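Local coordinates for penicillin-binding protein 2B (Streptococcus pneumoniae, PDB 2WAD) that probably cross-links the peptide stems of adjacent glycan strands as a peptidoglycan transpeptidase of the elongasome, building peripheral cell wall, at residues A[636-649]-A[665-679]. Sequence-based numbering, arbitrary orientation.
Sequences AYAPTENPQIAVAV and IARDIINLYNQHHPM. Unlike the reference sequence in segment 636-649: T640 (reference Ser), E641 (reference Asp). Unlike the reference sequence in segment 665-679: N674 (reference Gln), Q675 (reference Lys), H676 (reference Tyr). With ZN (zinc ion), chain F.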
# COMPACT_ATOMS: atom_id res chain seq x y z
N ALA A 636 -9.91 -5.74 -19.52
CA ALA A 636 -10.06 -7.01 -20.23
C ALA A 636 -10.00 -8.18 -19.25
O ALA A 636 -9.41 -8.06 -18.18
CB ALA A 636 -8.93 -7.17 -21.28
N TYR A 637 -10.58 -9.32 -19.62
CA TYR A 637 -10.31 -10.57 -18.91
C TYR A 637 -10.20 -11.75 -19.89
O TYR A 637 -10.55 -11.61 -21.07
CB TYR A 637 -11.37 -10.86 -17.85
CG TYR A 637 -12.78 -10.94 -18.39
CD1 TYR A 637 -13.28 -12.11 -18.96
CD2 TYR A 637 -13.62 -9.82 -18.37
CE1 TYR A 637 -14.59 -12.17 -19.47
CE2 TYR A 637 -14.92 -9.88 -18.84
CZ TYR A 637 -15.39 -11.05 -19.41
OH TYR A 637 -16.68 -11.06 -19.91
N ALA A 638 -9.72 -12.89 -19.39
CA ALA A 638 -9.42 -14.05 -20.22
C ALA A 638 -9.03 -15.24 -19.34
O ALA A 638 -8.53 -15.07 -18.24
CB ALA A 638 -8.26 -13.74 -21.20
N PRO A 639 -9.24 -16.46 -19.85
CA PRO A 639 -9.95 -16.63 -21.10
C PRO A 639 -11.44 -16.37 -20.98
O PRO A 639 -12.02 -16.51 -19.90
CB PRO A 639 -9.67 -18.09 -21.48
CG PRO A 639 -8.86 -18.69 -20.40
CD PRO A 639 -8.40 -17.61 -19.46
N THR A 640 -12.07 -15.94 -22.06
CA THR A 640 -13.48 -15.61 -22.00
C THR A 640 -14.26 -16.64 -21.18
O THR A 640 -15.03 -16.28 -20.30
CB THR A 640 -14.06 -15.47 -23.41
OG1 THR A 640 -13.42 -14.37 -24.07
CG2 THR A 640 -15.57 -15.26 -23.39
N GLU A 641 -14.06 -17.93 -21.46
CA GLU A 641 -15.01 -18.91 -20.95
C GLU A 641 -14.72 -19.28 -19.49
O GLU A 641 -15.57 -19.85 -18.81
CB GLU A 641 -15.02 -20.16 -21.83
CG GLU A 641 -15.29 -19.91 -23.32
CD GLU A 641 -16.77 -19.99 -23.68
OE1 GLU A 641 -17.44 -20.94 -23.23
OE2 GLU A 641 -17.26 -19.12 -24.44
N ASN A 642 -13.52 -18.98 -19.01
CA ASN A 642 -13.16 -19.38 -17.66
C ASN A 642 -12.07 -18.46 -17.11
O ASN A 642 -10.91 -18.84 -17.05
CB ASN A 642 -12.68 -20.84 -17.66
CG ASN A 642 -12.22 -21.29 -16.29
OD1 ASN A 642 -12.79 -20.90 -15.28
ND2 ASN A 642 -11.20 -22.13 -16.26
N PRO A 643 -12.46 -17.25 -16.68
CA PRO A 643 -11.47 -16.20 -16.53
C PRO A 643 -10.42 -16.45 -15.45
O PRO A 643 -10.73 -16.79 -14.30
CB PRO A 643 -12.31 -14.96 -16.24
CG PRO A 643 -13.66 -15.26 -16.88
CD PRO A 643 -13.84 -16.73 -16.58
N GLN A 644 -9.16 -16.24 -15.81
CA GLN A 644 -8.07 -16.48 -14.87
C GLN A 644 -7.20 -15.24 -14.68
O GLN A 644 -6.35 -15.18 -13.79
CB GLN A 644 -7.26 -17.69 -15.33
CG GLN A 644 -7.94 -19.01 -14.95
CD GLN A 644 -7.52 -20.15 -15.87
OE1 GLN A 644 -6.35 -20.53 -15.91
NE2 GLN A 644 -8.48 -20.68 -16.64
N ILE A 645 -7.46 -14.23 -15.50
CA ILE A 645 -6.82 -12.93 -15.33
C ILE A 645 -7.78 -11.82 -15.76
O ILE A 645 -8.51 -11.93 -16.75
CB ILE A 645 -5.49 -12.86 -16.14
CG1 ILE A 645 -4.83 -11.50 -15.98
CG2 ILE A 645 -5.76 -13.14 -17.62
CD1 ILE A 645 -3.37 -11.41 -16.44
N ALA A 646 -7.78 -10.72 -15.01
CA ALA A 646 -8.52 -9.51 -15.36
C ALA A 646 -7.51 -8.39 -15.27
O ALA A 646 -6.72 -8.39 -14.34
CB ALA A 646 -9.62 -9.28 -14.34
N VAL A 647 -7.51 -7.46 -16.22
CA VAL A 647 -6.47 -6.44 -16.27
C VAL A 647 -7.06 -5.05 -16.56
O VAL A 647 -7.99 -4.95 -17.35
CB VAL A 647 -5.38 -6.79 -17.31
CG1 VAL A 647 -5.97 -6.82 -18.72
CG2 VAL A 647 -4.23 -5.76 -17.24
N ALA A 648 -6.51 -4.00 -15.94
CA ALA A 648 -6.85 -2.63 -16.24
C ALA A 648 -5.61 -1.89 -16.68
O ALA A 648 -4.56 -1.96 -16.04
CB ALA A 648 -7.41 -1.89 -15.02
N VAL A 649 -5.78 -1.08 -17.72
CA VAL A 649 -4.66 -0.31 -18.23
C VAL A 649 -5.13 1.12 -18.30
O VAL A 649 -6.20 1.39 -18.83
CB VAL A 649 -4.20 -0.80 -19.64
CG1 VAL A 649 -3.19 0.22 -20.22
CG2 VAL A 649 -3.59 -2.21 -19.54
N ILE A 665 -1.81 -3.02 -25.10
CA ILE A 665 -1.10 -3.26 -23.83
C ILE A 665 -1.81 -4.33 -23.01
O ILE A 665 -1.17 -5.29 -22.58
CB ILE A 665 -0.91 -1.96 -23.01
CG1 ILE A 665 -0.04 -0.97 -23.80
CG2 ILE A 665 -0.26 -2.28 -21.67
CD1 ILE A 665 -0.16 0.47 -23.31
N ALA A 666 -3.12 -4.19 -22.84
CA ALA A 666 -3.94 -5.17 -22.12
C ALA A 666 -3.76 -6.59 -22.68
O ALA A 666 -3.57 -7.57 -21.96
CB ALA A 666 -5.45 -4.76 -22.17
N ARG A 667 -3.83 -6.71 -24.00
CA ARG A 667 -3.64 -7.99 -24.68
C ARG A 667 -2.26 -8.56 -24.41
O ARG A 667 -2.10 -9.75 -24.14
CB ARG A 667 -3.78 -7.72 -26.18
CG ARG A 667 -3.46 -8.92 -27.08
CD ARG A 667 -3.27 -8.41 -28.50
NE ARG A 667 -2.00 -7.69 -28.61
CZ ARG A 667 -1.77 -6.71 -29.47
NH1 ARG A 667 -2.76 -6.32 -30.27
NH2 ARG A 667 -0.58 -6.12 -29.52
N ASP A 668 -1.25 -7.71 -24.52
CA ASP A 668 0.12 -8.20 -24.40
C ASP A 668 0.41 -8.60 -22.96
O ASP A 668 1.26 -9.46 -22.73
CB ASP A 668 1.13 -7.15 -24.83
CG ASP A 668 1.20 -6.95 -26.34
OD1 ASP A 668 1.92 -6.03 -26.75
OD2 ASP A 668 0.53 -7.67 -27.10
N ILE A 669 -0.23 -7.94 -21.99
CA ILE A 669 -0.11 -8.38 -20.61
C ILE A 669 -0.78 -9.73 -20.43
O ILE A 669 -0.27 -10.60 -19.72
CB ILE A 669 -0.67 -7.38 -19.57
CG1 ILE A 669 0.20 -6.12 -19.50
CG2 ILE A 669 -0.75 -8.03 -18.17
CD1 ILE A 669 -0.49 -4.91 -18.85
N ILE A 670 -1.94 -9.91 -21.06
CA ILE A 670 -2.62 -11.20 -20.98
C ILE A 670 -1.77 -12.31 -21.61
O ILE A 670 -1.64 -13.39 -21.03
CB ILE A 670 -4.08 -11.13 -21.51
CG1 ILE A 670 -4.91 -10.28 -20.53
CG2 ILE A 670 -4.72 -12.53 -21.63
CD1 ILE A 670 -6.35 -10.13 -20.90
N ASN A 671 -1.21 -12.06 -22.79
CA ASN A 671 -0.38 -13.07 -23.46
C ASN A 671 0.84 -13.34 -22.59
O ASN A 671 1.27 -14.48 -22.48
CB ASN A 671 0.14 -12.57 -24.82
CG ASN A 671 -0.90 -12.63 -25.92
OD1 ASN A 671 -1.90 -13.33 -25.81
ND2 ASN A 671 -0.63 -11.92 -27.02
N LEU A 672 1.42 -12.31 -21.99
CA LEU A 672 2.60 -12.52 -21.15
C LEU A 672 2.27 -13.48 -20.03
O LEU A 672 3.02 -14.41 -19.74
CB LEU A 672 3.15 -11.21 -20.59
CG LEU A 672 4.10 -10.42 -21.50
CD1 LEU A 672 4.28 -8.97 -21.04
CD2 LEU A 672 5.46 -11.11 -21.69
N TYR A 673 1.11 -13.26 -19.41
CA TYR A 673 0.67 -14.13 -18.33
C TYR A 673 0.41 -15.57 -18.75
O TYR A 673 0.76 -16.50 -18.02
CB TYR A 673 -0.61 -13.58 -17.68
CG TYR A 673 -0.96 -14.34 -16.42
CD1 TYR A 673 -0.15 -14.25 -15.29
CD2 TYR A 673 -2.08 -15.15 -16.36
CE1 TYR A 673 -0.46 -14.96 -14.13
CE2 TYR A 673 -2.42 -15.82 -15.20
CZ TYR A 673 -1.60 -15.73 -14.09
OH TYR A 673 -1.91 -16.42 -12.95
N ASN A 674 -0.25 -15.73 -19.90
CA ASN A 674 -0.52 -17.06 -20.46
C ASN A 674 0.73 -17.89 -20.74
O ASN A 674 0.78 -19.07 -20.45
CB ASN A 674 -1.36 -16.98 -21.73
CG ASN A 674 -1.91 -18.35 -22.12
OD1 ASN A 674 -2.34 -19.11 -21.26
ND2 ASN A 674 -1.88 -18.66 -23.41
N GLN A 675 1.75 -17.25 -21.31
CA GLN A 675 3.08 -17.84 -21.40
C GLN A 675 3.54 -18.32 -20.01
O GLN A 675 3.97 -19.45 -19.84
CB GLN A 675 4.04 -16.75 -21.91
CG GLN A 675 5.13 -17.23 -22.83
CD GLN A 675 5.91 -16.09 -23.47
OE1 GLN A 675 5.34 -15.06 -23.83
NE2 GLN A 675 7.22 -16.29 -23.63
N HIS A 676 3.43 -17.44 -19.02
CA HIS A 676 4.02 -17.66 -17.70
C HIS A 676 3.24 -18.64 -16.82
O HIS A 676 3.80 -19.32 -15.97
CB HIS A 676 4.22 -16.32 -16.99
CG HIS A 676 4.52 -16.45 -15.54
ND1 HIS A 676 5.81 -16.60 -15.05
CD2 HIS A 676 3.71 -16.47 -14.46
CE1 HIS A 676 5.77 -16.69 -13.74
NE2 HIS A 676 4.51 -16.62 -13.35
N HIS A 677 1.94 -18.76 -17.08
CA HIS A 677 1.02 -19.57 -16.30
C HIS A 677 -0.08 -19.99 -17.28
O HIS A 677 -1.14 -19.37 -17.33
CB HIS A 677 0.44 -18.71 -15.16
CG HIS A 677 -0.77 -19.29 -14.50
ND1 HIS A 677 -0.71 -19.96 -13.29
CD2 HIS A 677 -2.07 -19.27 -14.86
CE1 HIS A 677 -1.93 -20.34 -12.95
NE2 HIS A 677 -2.78 -19.93 -13.88
N PRO A 678 0.21 -21.01 -18.12
CA PRO A 678 -0.71 -21.37 -19.19
C PRO A 678 -2.15 -21.45 -18.71
O PRO A 678 -2.40 -22.01 -17.64
CB PRO A 678 -0.19 -22.75 -19.62
CG PRO A 678 1.31 -22.60 -19.45
CD PRO A 678 1.47 -21.77 -18.19
N MET A 679 -3.07 -20.91 -19.49
CA MET A 679 -4.48 -20.91 -19.11
C MET A 679 -5.38 -21.77 -20.00
O MET A 679 -6.16 -22.57 -19.49
CB MET A 679 -5.03 -19.48 -18.99
CG MET A 679 -4.26 -18.59 -18.03
SD MET A 679 -4.89 -16.91 -18.06
CE MET A 679 -4.44 -16.36 -19.70
ZN ZN F . 7.50 -16.31 -16.72
O HOH W 1 -4.58 -17.00 -12.65
O HOH W 2 -5.21 -20.45 -13.58
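I670 lies against A636, A638, I645 and V647, where the C-terminal helix of the transpeptidase domain packs on a beta hairpin of the central antiparallel sheet, the layered alpha/beta fold shared with serine beta-lactamases. This is the tight part. The isoleucine's CG1 stands anti to its carbonyl carbon (chi1 -69°), and the extended chain beyond it carries CD1 in between A636 and V647, 3.9 Å from A636 CB, while the CG2 branch meets A638 CB at 3.8 Å. One turn earlier in the helix is A666, with V649 CG2 lying 3.9 Å from A666 N, and I669 CD1 touches both V647 CG2 and V649 CG2. A646 and A648 point to the other face of the sheet, where helix 525-536 packs, so the sheet is sandwiched between helices.

Toward the hairpin turn the packing changes character. I645 and Y673 run past each other in opposite directions, and I645 CD1 reaches Y673 CB at 3.7 Å. After the helix the chain folds back along its own end, with M679 N held by N674 OD1 almost in line with the side-chain carbonyl. The M679 side chain, bent at its last torsion, lies beside P639 and Q644, its SD 3.8 Å from P639 CD and also against I645 CG2. On the strand side a classic beta bulge sets Q644 and I645 both opposite A638, whose O accepts from both backbone nitrogens.

At the looser, wetter rim the two segments are joined through water. One molecule donates to Q644 O and also bonds Y673 OH; a second donates to Q644 OE1 and meets H677 NE2 at the ring edge. Y673 OH itself sits over the centre of the H677 ring, 3.4 Å above its plane.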